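Local atomic coordinates of 433aa long hypothetical phosphoribosylglycinamide formyl transferase (Pyrococcus horikoshii, PDB entry 2DWC), a protein that belongs to the ATP-grasp superfamily, has a PurT-type C-terminal region and holds adenosine-5'-diphosphate in its pocket. Residues G28-E33 with S312-H317; A114-I117 with E122-R125; E126-E131 with K264-V269; H218-E221 with I225-T228; R374-P379 with G384-I389. All coordinates share one frame; numbering follows the deposited sequence.

Contact 1: G28-E33 with S312-H317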
# COMPACT_ATOMS: atom_id res chain seq x y z
N GLY B 28 -1.03 16.18 -2.21
CA GLY B 28 -0.25 15.61 -3.32
C GLY B 28 0.09 14.13 -3.11
O GLY B 28 -0.49 13.45 -2.25
N GLU B 29 1.06 13.63 -3.89
CA GLU B 29 1.42 12.24 -3.84
C GLU B 29 1.91 11.77 -2.46
O GLU B 29 1.72 10.60 -2.13
CB GLU B 29 2.46 11.92 -4.92
CG GLU B 29 3.72 12.79 -4.84
CD GLU B 29 3.71 14.04 -5.77
OE1 GLU B 29 2.68 14.76 -5.93
OE2 GLU B 29 4.80 14.31 -6.32
N LEU B 30 2.58 12.65 -1.71
CA LEU B 30 3.07 12.25 -0.41
C LEU B 30 1.88 12.08 0.54
O LEU B 30 1.78 11.09 1.28
CB LEU B 30 4.06 13.33 0.10
CG LEU B 30 5.24 13.59 -0.87
CD1 LEU B 30 6.29 14.37 -0.06
CD2 LEU B 30 5.88 12.30 -1.42
N GLY B 31 0.95 13.03 0.48
CA GLY B 31 -0.24 12.92 1.31
C GLY B 31 -1.07 11.70 0.91
O GLY B 31 -1.73 11.07 1.75
N LYS B 32 -1.07 11.37 -0.38
CA LYS B 32 -1.85 10.20 -0.82
C LYS B 32 -1.36 8.92 -0.13
O LYS B 32 -2.18 8.09 0.29
CB LYS B 32 -1.73 10.04 -2.35
CG LYS B 32 -2.56 8.91 -2.93
CD LYS B 32 -2.32 8.86 -4.47
CE LYS B 32 -3.43 8.09 -5.15
NZ LYS B 32 -3.13 7.96 -6.63
N GLU B 33 -0.03 8.74 -0.06
CA GLU B 33 0.50 7.55 0.61
C GLU B 33 0.28 7.57 2.14
O GLU B 33 0.05 6.51 2.75
CB GLU B 33 1.99 7.33 0.24
CG GLU B 33 2.11 6.74 -1.20
CD GLU B 33 1.67 5.25 -1.30
OE1 GLU B 33 1.44 4.79 -2.46
OE2 GLU B 33 1.58 4.53 -0.25
N SER B 312 6.94 2.46 5.06
CA SER B 312 7.54 3.50 4.20
C SER B 312 7.60 4.77 5.05
O SER B 312 7.06 4.82 6.15
CB SER B 312 6.60 3.83 3.00
OG SER B 312 5.43 4.47 3.53
N GLU B 313 8.24 5.82 4.52
CA GLU B 313 8.33 7.05 5.29
C GLU B 313 6.92 7.57 5.63
O GLU B 313 6.75 8.28 6.61
CB GLU B 313 9.12 8.17 4.54
CG GLU B 313 8.56 8.51 3.15
CD GLU B 313 9.09 9.85 2.61
OE1 GLU B 313 8.86 10.13 1.41
OE2 GLU B 313 9.70 10.62 3.40
N PHE B 314 5.94 7.26 4.78
CA PHE B 314 4.57 7.76 5.03
C PHE B 314 3.92 7.09 6.21
O PHE B 314 3.23 7.75 7.01
CB PHE B 314 3.77 7.56 3.73
CG PHE B 314 4.48 8.13 2.56
CD1 PHE B 314 4.69 9.50 2.46
CD2 PHE B 314 5.03 7.27 1.59
CE1 PHE B 314 5.46 10.04 1.42
CE2 PHE B 314 5.79 7.79 0.54
CZ PHE B 314 6.02 9.18 0.45
N ALA B 315 4.11 5.77 6.31
CA ALA B 315 3.57 5.01 7.40
C ALA B 315 4.38 5.32 8.68
O ALA B 315 3.81 5.32 9.77
CB ALA B 315 3.66 3.48 7.09
N LEU B 316 5.68 5.60 8.53
CA LEU B 316 6.50 5.93 9.73
C LEU B 316 5.98 7.26 10.27
O LEU B 316 5.83 7.43 11.47
CB LEU B 316 7.97 6.08 9.37
CG LEU B 316 8.65 4.73 9.09
CD1 LEU B 316 10.03 4.95 8.49
CD2 LEU B 316 8.74 3.91 10.40
N HIS B 317 5.73 8.21 9.37
CA HIS B 317 5.21 9.51 9.80
C HIS B 317 3.86 9.34 10.48
O HIS B 317 3.62 9.90 11.54
CB HIS B 317 5.03 10.42 8.56
CG HIS B 317 4.82 11.87 8.87
ND1 HIS B 317 5.67 12.60 9.68
CD2 HIS B 317 3.89 12.74 8.41
CE1 HIS B 317 5.28 13.86 9.69
NE2 HIS B 317 4.20 13.98 8.93
O HOH W 1 3.18 3.89 2.06

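Contact 2: A114-I117 with E122-R125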
# COMPACT_ATOMS: atom_id res chain seq x y z
N ALA B 114 8.47 24.29 13.71
CA ALA B 114 9.35 23.64 12.73
C ALA B 114 9.06 24.05 11.31
O ALA B 114 9.98 24.24 10.52
CB ALA B 114 9.28 22.08 12.86
N THR B 115 7.78 24.18 10.95
CA THR B 115 7.45 24.59 9.60
C THR B 115 7.84 26.04 9.38
O THR B 115 8.38 26.40 8.33
CB THR B 115 5.95 24.37 9.33
OG1 THR B 115 5.73 22.95 9.31
CG2 THR B 115 5.51 24.96 7.98
N TRP B 116 7.64 26.85 10.41
CA TRP B 116 7.98 28.27 10.30
C TRP B 116 9.50 28.45 10.19
O TRP B 116 9.97 29.32 9.45
CB TRP B 116 7.39 28.99 11.52
CG TRP B 116 7.82 30.39 11.71
CD1 TRP B 116 7.23 31.52 11.19
CD2 TRP B 116 8.86 30.84 12.58
NE1 TRP B 116 7.85 32.65 11.69
CE2 TRP B 116 8.86 32.26 12.55
CE3 TRP B 116 9.80 30.18 13.38
CZ2 TRP B 116 9.75 33.02 13.29
CZ3 TRP B 116 10.70 30.95 14.13
CH2 TRP B 116 10.66 32.35 14.08
N ILE B 117 10.28 27.63 10.88
CA ILE B 117 11.73 27.72 10.78
C ILE B 117 12.22 27.26 9.43
O ILE B 117 12.93 27.98 8.74
CB ILE B 117 12.44 26.87 11.84
CG1 ILE B 117 12.30 27.52 13.20
CG2 ILE B 117 13.92 26.65 11.45
CD1 ILE B 117 12.96 26.73 14.31
N GLU B 122 17.28 31.79 6.52
CA GLU B 122 18.10 32.34 7.59
C GLU B 122 17.74 31.73 8.95
O GLU B 122 18.61 31.34 9.72
CB GLU B 122 17.95 33.87 7.66
CG GLU B 122 18.80 34.45 8.79
CD GLU B 122 18.81 35.97 8.80
OE1 GLU B 122 19.60 36.54 9.57
OE2 GLU B 122 18.03 36.57 8.04
N ARG B 123 16.45 31.63 9.24
CA ARG B 123 16.07 31.02 10.50
C ARG B 123 16.60 29.57 10.55
O ARG B 123 17.08 29.10 11.58
CB ARG B 123 14.55 31.03 10.68
CG ARG B 123 13.94 32.44 10.77
CD ARG B 123 12.48 32.40 11.28
NE ARG B 123 11.52 31.89 10.29
CZ ARG B 123 10.67 32.65 9.61
NH1 ARG B 123 10.66 33.97 9.80
NH2 ARG B 123 9.82 32.11 8.73
N LEU B 124 16.52 28.88 9.43
CA LEU B 124 16.96 27.49 9.37
C LEU B 124 18.47 27.35 9.53
O LEU B 124 18.95 26.59 10.36
CB LEU B 124 16.55 26.86 8.05
CG LEU B 124 16.87 25.37 7.94
CD1 LEU B 124 16.28 24.63 9.15
CD2 LEU B 124 16.32 24.84 6.61
N ARG B 125 19.21 28.11 8.72
CA ARG B 125 20.67 28.03 8.78
C ARG B 125 21.15 28.40 10.18
O ARG B 125 22.01 27.71 10.74
CB ARG B 125 21.30 28.95 7.72
CG ARG B 125 22.85 28.88 7.66
CD ARG B 125 23.43 27.46 7.62
NE ARG B 125 23.01 26.66 6.45
CZ ARG B 125 23.74 26.47 5.36
NH1 ARG B 125 24.94 27.03 5.26
NH2 ARG B 125 23.29 25.68 4.39

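Contact 3: E126-E131 with K264-V269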
# COMPACT_ATOMS: atom_id res chain seq x y z
N GLU B 126 20.61 29.45 10.77
CA GLU B 126 21.05 29.82 12.11
C GLU B 126 20.70 28.74 13.13
O GLU B 126 21.43 28.52 14.10
CB GLU B 126 20.45 31.17 12.51
CG GLU B 126 20.99 32.34 11.66
CD GLU B 126 22.52 32.32 11.55
OE1 GLU B 126 23.05 32.13 10.43
OE2 GLU B 126 23.19 32.48 12.59
N THR B 127 19.58 28.05 12.91
CA THR B 127 19.21 26.97 13.83
C THR B 127 20.25 25.85 13.72
O THR B 127 20.68 25.30 14.74
CB THR B 127 17.78 26.43 13.49
OG1 THR B 127 16.83 27.49 13.71
CG2 THR B 127 17.41 25.24 14.39
N LEU B 128 20.65 25.51 12.49
CA LEU B 128 21.65 24.46 12.32
C LEU B 128 23.00 24.84 12.91
O LEU B 128 23.66 24.02 13.54
CB LEU B 128 21.87 24.13 10.85
CG LEU B 128 21.00 23.01 10.23
CD1 LEU B 128 19.56 23.18 10.66
CD2 LEU B 128 21.14 23.03 8.71
N VAL B 129 23.42 26.08 12.69
CA VAL B 129 24.73 26.51 13.16
C VAL B 129 24.77 26.83 14.65
O VAL B 129 25.61 26.31 15.37
CB VAL B 129 25.23 27.76 12.36
CG1 VAL B 129 26.61 28.21 12.90
CG2 VAL B 129 25.32 27.43 10.87
N LYS B 130 23.84 27.66 15.13
CA LYS B 130 23.83 28.06 16.54
C LYS B 130 23.21 27.08 17.53
O LYS B 130 23.71 26.94 18.64
CB LYS B 130 23.13 29.41 16.72
CG LYS B 130 23.58 30.51 15.79
CD LYS B 130 25.06 30.78 15.92
CE LYS B 130 25.49 31.88 14.94
NZ LYS B 130 26.97 31.99 14.83
N GLU B 131 22.13 26.41 17.15
CA GLU B 131 21.52 25.48 18.10
C GLU B 131 21.88 24.00 17.90
O GLU B 131 22.23 23.32 18.84
CB GLU B 131 20.01 25.62 18.06
CG GLU B 131 19.52 27.04 18.23
CD GLU B 131 18.01 27.11 18.27
OE1 GLU B 131 17.41 26.61 19.26
OE2 GLU B 131 17.41 27.63 17.31
N LYS B 264 20.50 13.68 14.13
CA LYS B 264 20.01 13.68 15.51
C LYS B 264 20.10 15.05 16.17
O LYS B 264 19.17 15.47 16.89
CB LYS B 264 20.80 12.64 16.34
CG LYS B 264 20.41 12.56 17.83
CD LYS B 264 19.05 11.98 18.05
CE LYS B 264 18.89 11.39 19.47
NZ LYS B 264 19.04 12.40 20.56
N ARG B 265 21.21 15.74 15.94
CA ARG B 265 21.39 17.08 16.54
C ARG B 265 20.32 18.03 16.00
O ARG B 265 19.80 18.85 16.74
CB ARG B 265 22.78 17.62 16.21
CG ARG B 265 23.88 17.10 17.16
CD ARG B 265 25.21 17.70 16.75
NE ARG B 265 26.26 17.51 17.74
CZ ARG B 265 26.24 18.02 18.96
NH1 ARG B 265 25.19 18.74 19.37
NH2 ARG B 265 27.27 17.81 19.77
N ILE B 266 19.98 17.88 14.72
CA ILE B 266 18.98 18.76 14.12
C ILE B 266 17.57 18.43 14.61
O ILE B 266 16.83 19.32 15.01
CB ILE B 266 19.02 18.67 12.60
CG1 ILE B 266 20.30 19.38 12.10
CG2 ILE B 266 17.76 19.34 11.98
CD1 ILE B 266 20.68 19.02 10.64
N THR B 267 17.21 17.16 14.57
CA THR B 267 15.85 16.83 15.02
C THR B 267 15.65 17.03 16.52
O THR B 267 14.55 17.35 16.96
CB THR B 267 15.43 15.40 14.57
OG1 THR B 267 16.29 14.43 15.16
CG2 THR B 267 15.51 15.30 13.03
N ASP B 268 16.70 16.85 17.34
CA ASP B 268 16.55 17.12 18.78
C ASP B 268 16.19 18.61 18.97
O ASP B 268 15.44 18.96 19.89
CB ASP B 268 17.88 16.85 19.52
CG ASP B 268 18.12 15.38 19.80
OD1 ASP B 268 19.27 15.06 20.21
OD2 ASP B 268 17.21 14.53 19.61
N VAL B 269 16.76 19.49 18.14
CA VAL B 269 16.41 20.91 18.25
C VAL B 269 14.99 21.21 17.72
O VAL B 269 14.23 21.97 18.34
CB VAL B 269 17.41 21.79 17.48
CG1 VAL B 269 16.90 23.24 17.43
CG2 VAL B 269 18.79 21.73 18.19

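Contact 4: H218-E221 with I225-T228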
# COMPACT_ATOMS: atom_id res chain seq x y z
N HIS B 218 9.48 9.63 17.61
CA HIS B 218 8.23 8.93 17.95
C HIS B 218 8.37 8.40 19.38
O HIS B 218 9.46 8.44 19.95
CB HIS B 218 8.05 7.74 16.98
CG HIS B 218 9.17 6.73 17.08
ND1 HIS B 218 9.11 5.61 17.88
CD2 HIS B 218 10.37 6.68 16.45
CE1 HIS B 218 10.22 4.90 17.73
NE2 HIS B 218 11.00 5.53 16.87
N PHE B 219 7.26 7.93 19.95
CA PHE B 219 7.28 7.36 21.30
C PHE B 219 7.82 5.95 21.27
O PHE B 219 7.58 5.18 20.32
CB PHE B 219 5.86 7.27 21.88
CG PHE B 219 5.29 8.60 22.30
CD1 PHE B 219 5.90 9.37 23.30
CD2 PHE B 219 4.17 9.13 21.64
CE1 PHE B 219 5.42 10.64 23.64
CE2 PHE B 219 3.68 10.40 21.97
CZ PHE B 219 4.32 11.16 22.98
N ASP B 220 8.57 5.61 22.31
CA ASP B 220 9.04 4.24 22.46
C ASP B 220 8.03 3.56 23.36
O ASP B 220 7.07 4.17 23.85
CB ASP B 220 10.47 4.17 23.07
CG ASP B 220 10.57 4.75 24.49
OD1 ASP B 220 9.56 4.89 25.22
OD2 ASP B 220 11.72 5.04 24.91
N GLU B 221 8.23 2.26 23.60
CA GLU B 221 7.29 1.51 24.39
C GLU B 221 7.10 2.03 25.81
O GLU B 221 6.07 1.78 26.43
CB GLU B 221 7.70 0.03 24.40
CG GLU B 221 6.55 -0.92 24.51
CD GLU B 221 6.97 -2.38 24.37
OE1 GLU B 221 8.10 -2.65 23.91
OE2 GLU B 221 6.16 -3.26 24.72
N ILE B 225 10.05 9.92 24.15
CA ILE B 225 10.33 10.13 22.74
C ILE B 225 11.74 9.70 22.35
O ILE B 225 12.72 9.99 23.06
CB ILE B 225 10.12 11.60 22.39
CG1 ILE B 225 8.67 11.97 22.70
CG2 ILE B 225 10.50 11.86 20.92
CD1 ILE B 225 8.41 13.45 22.56
N VAL B 226 11.83 8.93 21.27
CA VAL B 226 13.13 8.51 20.73
C VAL B 226 13.21 8.88 19.25
O VAL B 226 12.20 9.27 18.64
CB VAL B 226 13.36 6.97 20.88
CG1 VAL B 226 13.38 6.60 22.33
CG2 VAL B 226 12.26 6.20 20.19
N THR B 227 14.40 8.77 18.66
CA THR B 227 14.56 9.09 17.25
C THR B 227 15.17 7.86 16.57
O THR B 227 16.17 7.30 17.04
CB THR B 227 15.50 10.31 17.09
OG1 THR B 227 15.05 11.37 17.95
CG2 THR B 227 15.52 10.78 15.61
N THR B 228 14.58 7.45 15.45
CA THR B 228 15.00 6.25 14.72
C THR B 228 15.47 6.63 13.35
O THR B 228 14.91 7.52 12.69
CB THR B 228 13.83 5.23 14.71
OG1 THR B 228 13.54 4.91 16.05
CG2 THR B 228 14.18 3.94 13.94

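Contact 5: R374-P379 with G384-I389. With SO4 (sulfate ion), chain F.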
# COMPACT_ATOMS: atom_id res chain seq x y z
N ARG B 374 3.76 3.94 -10.03
CA ARG B 374 2.64 4.51 -9.24
C ARG B 374 2.30 5.77 -10.02
O ARG B 374 3.21 6.57 -10.36
CB ARG B 374 3.03 4.84 -7.79
CG ARG B 374 2.64 3.72 -6.82
CD ARG B 374 3.66 2.64 -6.68
NE ARG B 374 3.16 1.56 -5.82
CZ ARG B 374 2.36 0.57 -6.27
NH1 ARG B 374 1.98 0.55 -7.55
NH2 ARG B 374 1.89 -0.36 -5.44
N LEU B 375 1.00 5.94 -10.34
CA LEU B 375 0.54 7.08 -11.13
C LEU B 375 -0.34 7.80 -10.12
O LEU B 375 -1.27 7.20 -9.56
CB LEU B 375 -0.24 6.56 -12.35
CG LEU B 375 0.63 5.68 -13.28
CD1 LEU B 375 -0.24 5.12 -14.45
CD2 LEU B 375 1.77 6.56 -13.90
N PHE B 376 -0.10 9.11 -9.98
CA PHE B 376 -0.70 9.82 -8.86
C PHE B 376 -2.12 10.22 -8.95
O PHE B 376 -2.71 10.56 -7.92
CB PHE B 376 0.16 11.06 -8.48
CG PHE B 376 1.64 10.74 -8.25
CD1 PHE B 376 2.04 9.53 -7.67
CD2 PHE B 376 2.61 11.71 -8.56
CE1 PHE B 376 3.40 9.28 -7.39
CE2 PHE B 376 3.96 11.46 -8.28
CZ PHE B 376 4.35 10.26 -7.70
N GLY B 377 -2.71 10.19 -10.14
CA GLY B 377 -4.11 10.58 -10.19
C GLY B 377 -4.36 12.06 -10.37
O GLY B 377 -5.51 12.50 -10.25
N LYS B 378 -3.32 12.85 -10.68
CA LYS B 378 -3.53 14.30 -10.81
C LYS B 378 -4.39 14.52 -12.05
O LYS B 378 -4.07 14.07 -13.12
CB LYS B 378 -2.19 15.04 -10.94
CG LYS B 378 -1.41 14.92 -9.64
CD LYS B 378 -0.02 15.58 -9.74
CE LYS B 378 0.71 15.33 -8.41
NZ LYS B 378 2.04 16.07 -8.36
N PRO B 379 -5.48 15.28 -11.90
CA PRO B 379 -6.39 15.50 -13.03
C PRO B 379 -5.92 16.38 -14.14
O PRO B 379 -6.50 16.35 -15.24
CB PRO B 379 -7.69 16.05 -12.38
CG PRO B 379 -7.31 16.45 -11.00
CD PRO B 379 -5.95 15.87 -10.64
N GLY B 384 6.45 20.12 -16.41
CA GLY B 384 7.26 19.92 -15.23
C GLY B 384 6.51 19.27 -14.07
O GLY B 384 7.12 18.95 -13.07
N ARG B 385 5.19 19.09 -14.18
CA ARG B 385 4.47 18.49 -13.05
C ARG B 385 4.82 17.00 -12.90
O ARG B 385 4.85 16.28 -13.88
CB ARG B 385 2.95 18.62 -13.23
CG ARG B 385 2.12 18.30 -11.96
CD ARG B 385 0.61 18.51 -12.13
NE ARG B 385 0.09 18.96 -10.83
CZ ARG B 385 -1.16 19.32 -10.59
NH1 ARG B 385 -2.06 19.30 -11.57
NH2 ARG B 385 -1.51 19.74 -9.38
N ARG B 386 5.06 16.54 -11.67
CA ARG B 386 5.36 15.12 -11.48
C ARG B 386 4.02 14.38 -11.46
O ARG B 386 3.17 14.66 -10.59
CB ARG B 386 6.03 14.91 -10.14
CG ARG B 386 6.65 13.55 -10.02
CD ARG B 386 7.35 13.47 -8.66
NE ARG B 386 8.49 14.40 -8.61
CZ ARG B 386 8.85 15.10 -7.54
NH1 ARG B 386 8.17 14.99 -6.40
NH2 ARG B 386 9.90 15.90 -7.60
N LEU B 387 3.84 13.45 -12.39
CA LEU B 387 2.59 12.69 -12.50
C LEU B 387 2.69 11.28 -11.96
O LEU B 387 1.65 10.61 -11.77
CB LEU B 387 2.15 12.64 -13.97
CG LEU B 387 1.85 14.02 -14.55
CD1 LEU B 387 1.20 13.84 -15.96
CD2 LEU B 387 0.89 14.79 -13.60
N GLY B 388 3.91 10.80 -11.69
CA GLY B 388 4.02 9.45 -11.14
C GLY B 388 5.47 9.10 -10.89
O GLY B 388 6.34 9.98 -11.00
N ILE B 389 5.74 7.85 -10.53
CA ILE B 389 7.13 7.42 -10.34
C ILE B 389 7.28 5.97 -10.77
O ILE B 389 6.33 5.19 -10.70
CB ILE B 389 7.63 7.42 -8.85
CG1 ILE B 389 6.60 6.71 -7.95
CG2 ILE B 389 7.99 8.83 -8.42
CD1 ILE B 389 7.20 6.29 -6.61
S SO4 F . 1.74 19.92 -7.69
O1 SO4 F . 2.22 21.00 -8.62
O2 SO4 F . 2.67 19.86 -6.52
O3 SO4 F . 0.35 20.25 -7.23
O4 SO4 F . 1.73 18.62 -8.43
O HOH W 2 -0.77 12.06 -11.91

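Contact 1: G28-E33 with S312-H317
Phe314 of helix 313-322 lies across the side of helix 29-40 that carries Leu30 and Glu33. Its CB packs against the other helix, 3.8 Å from Glu33 C. The first torsion sets CG anti to the carbonyl carbon (chi1 -51°) and carries the ring between Leu30 and Glu33. The next atoms meet Glu33. CG touches its CB, and Phe314 CD2 comes closest, 3.3 Å from Glu33 CB. This CB sits over one ring face, 3.7 Å from the centroid of the Phe314 ring, in a CH-pi contact. The opposite face is covered by the CG of neighbouring Glu313. Along the CD1-CE1-CZ rim the partner is Leu30. Phe314 CD1 approaches Leu30 O obliquely at 3.5 Å, and CE1 lies by Leu30 CA and CD2. At the tip, Phe314 CZ rests 3.6 Å from Leu30 CD2. Leu304 of helix 303-306 also touches both Phe314 and Glu33.

Helix 29-40, in the preATP-grasp region, follows a glycine-rich turn (Gly28, Gly31) that resembles the Rossmann type. The contact sets it against helix 313-322. The polar link runs through a water. It donates to Glu33 OE2 at 2.9 Å and is 2.7 Å from Ser312 OG. Ser312 is the N-cap residue of helix 313-322, and its OG takes weak bonds from Phe314 N and Ala315 N. Glu33 bends at its second torsion, and OE2 also forms a salt bridge with Arg40 of the second subunit. The chemistry therefore divides along Glu33. Its CB serves the apolar packing, while its carboxylate joins a helix cap, through water, to the subunit interface.

Contact 2: A114-I117 with E122-R125
Trp116 O is gripped by two nitrogens of Arg123. Arg123 NH2 donates to Trp116 O at 2.9 Å, and Arg123 NE donates to the same oxygen at 3.1 Å. The grip is side-on, with the oxygen close to the guanidinium plane. Both donors come from the same face of the carbonyl. NH2 is moderately tilted from the carbonyl plane, whereas NE stands well above it.

The same guanidinium lies flat on the indole of Trp116. The planes are only 8° apart, and Arg123 CZ is 3.6 Å from the centroid of the five-membered ring, a cation-pi stack. Arg123 CD covers the six-membered ring, 3.5 Å from its centroid, in a CH-pi contact. The Arg123 chain is extended at its second torsion and bends at the third (chi3 -73°). This bend lays NE and the guanidinium over the indole. Two bonds to one oxygen and the ring beneath together fix how the guanidinium is turned. Phe99 meets the Trp116 ring edge-to-face.

Beside this stack the packing is apolar. Ile117 CG2 lies 3.9 Å from Leu124 CD1, and the two side chains cross at about a right angle. Leu124 also touches Glu291 and Val292 of strand 286-293.

The contact closes the short turn between helices 112-118 and 121-132, beside the nucleotide pocket. Arg121, at the start of the second helix, lines the adenosine-5'-diphosphate pocket, and the Leu124 side chain is about 8 Å from that ligand.

Contact 3: E126-E131 with K264-V269
Along 264-269, Ile266 is the first to meet segment 126-131. Its CD1 lies 4.0 Å from Leu128 CG, and its CG1 is 4.1 Å from Leu128 CD1. Both residues also touch Ala289 of strand 286-293, which places the pair over the sheet. Asp268 faces elsewhere and forms a salt bridge one turn back, with Lys264 NZ 2.7 Å from Asp268 OD1. OD1 accepts with its syn lone pair.

Val269 makes the broadest contact. Its CG1 stands anti to the backbone N (chi1 172°) and enters the notch between Thr127 and Glu131. There Val269 CG1 meets Thr127 CG2 at 3.7 Å and Glu131 OE1 at 3.9 Å. The other branch, CG2, rests on the backbone of Glu131, 3.8 Å from its C atom. Thr127 turns its methyl to the valine. Its OG1 instead bonds to Arg123 O, one turn back in its own helix.

The two short helix segments approach to 10.1 Å between axes, with 103° between their directions. This is near-perpendicular helix packing, joined by aliphatic branches. It sets helix 121-132 against helix 253-270, which packs on strands 225-238 and 274-283 of the large mixed sheet.

Contact 4: H218-E221 with I225-T228
His218 and Val226 form an antiparallel hydrogen-bonded pair in the beta hairpin of strands 209-219 and 225-238, part of the mixed sheet. His218 N donates to Val226 O at 2.9 Å, and Val226 N donates to His218 O at 2.8 Å. The His218 side chain adds a cross-strand bond. Its NE2 lies 2.7 Å from Thr228 OG1, close to straight, with the hydroxyl at the ring edge. The second ring nitrogen, His218 ND1, donates to Phe219 O at 2.9 Å, from well above the carbonyl plane. The first torsion (chi1 61°) puts the imidazole between the backbone N and carbonyl carbon, within reach of both partners. Thr228 OG1 is also bonded to Arg335.

Val226 CG2 lies over one face of the imidazole, 3.8 Å from the centroid of the His218 ring. Its other methyl, CG1, meets Asp220 OD2 at 3.4 Å. Asp220 OD1 bonds to Glu224 N in the turn. Phe219 and Ile225 form the next, non-hydrogen-bonded pair, and Phe219 CE1 touches Ile225 CG1 at 3.6 Å.

With both ring nitrogens bonded and a methyl on one face, the imidazole has a fixed rotation. The hairpin end is thus tied by side chains as well as backbone.

Contact 5: R374-P379 with G384-I389
Phe376 lies flat over the backbone of Gly388. The CA of Gly388 is 3.5 Å from the centroid of the Phe376 ring, only 12° off the normal, a CH-pi contact. Gly388 N is over the same ring, while Arg386 O lies at its edge. Arg386 CG and CD border that edge by CE2. Beyond the tip, Phe376 CZ meets Ile389 CG2 at 4.0 Å. The Phe376 backbone holds this pose, as its N donates to Leu387 O at 2.9 Å in a nearly straight bond.

Strands 371-375 and 386-393 run antiparallel here, in the PurT-type C-terminal region. Arg374 and Ile389 are a hydrogen-bonded pair, and Leu375 with Gly388 is the next, non-hydrogen-bonded pair. On the other side of strand 386-393, Leu387 and Gly388 both face Ile348, a classic beta bulge. Arg374 reaches away to Glu37 of the second subunit.

Lys378 is extended beyond CG and runs obliquely past Arg385. Its CD lies over one face of the guanidinium, 3.6 Å from Arg385 NE. At the end, Lys378 NZ donates to Arg386 O at 2.9 Å, in the carbonyl plane, and also to O4 of a sulfate ion at 2.6 Å. Arg385 takes the sulfate at the edge of its guanidinium, with NE bonded to O4 and Arg385 NH2 to sulfate O3 at 2.9 Å; its NH1 bonds to Glu380 O. Tyr382 OH binds the same ion, which probably came from the crystallisation liquor. Lys378 NZ forms a further salt bridge with Glu29.

In the fold
Contacts 2, 3 and 4 lie within the chain loop closed by contact 1. Contact 5 follows it in sequence but touches it in space, with Glu29 OE1 2.8 Å from Lys378 NZ. Both reach the second subunit. Contacts 2 and 3 share helix 121-132 and have centres 10 Å apart. Contact 4 meets contact 3 where Thr227 CG2 packs on Thr267 OG1 at 3.7 Å. Contacts 4 and 5 both reach the mixed sheet, yet their centres are 33 Å apart. The adenosine-5'-diphosphate touches none of them. Contact 2 comes nearest through Leu124. The side chain of Leu128 in contact 3 is about 10 Å from the bound adenosine-5'-diphosphate. The side chain of Arg386 in contact 5 is about 11 Å from the same adenosine-5'-diphosphate.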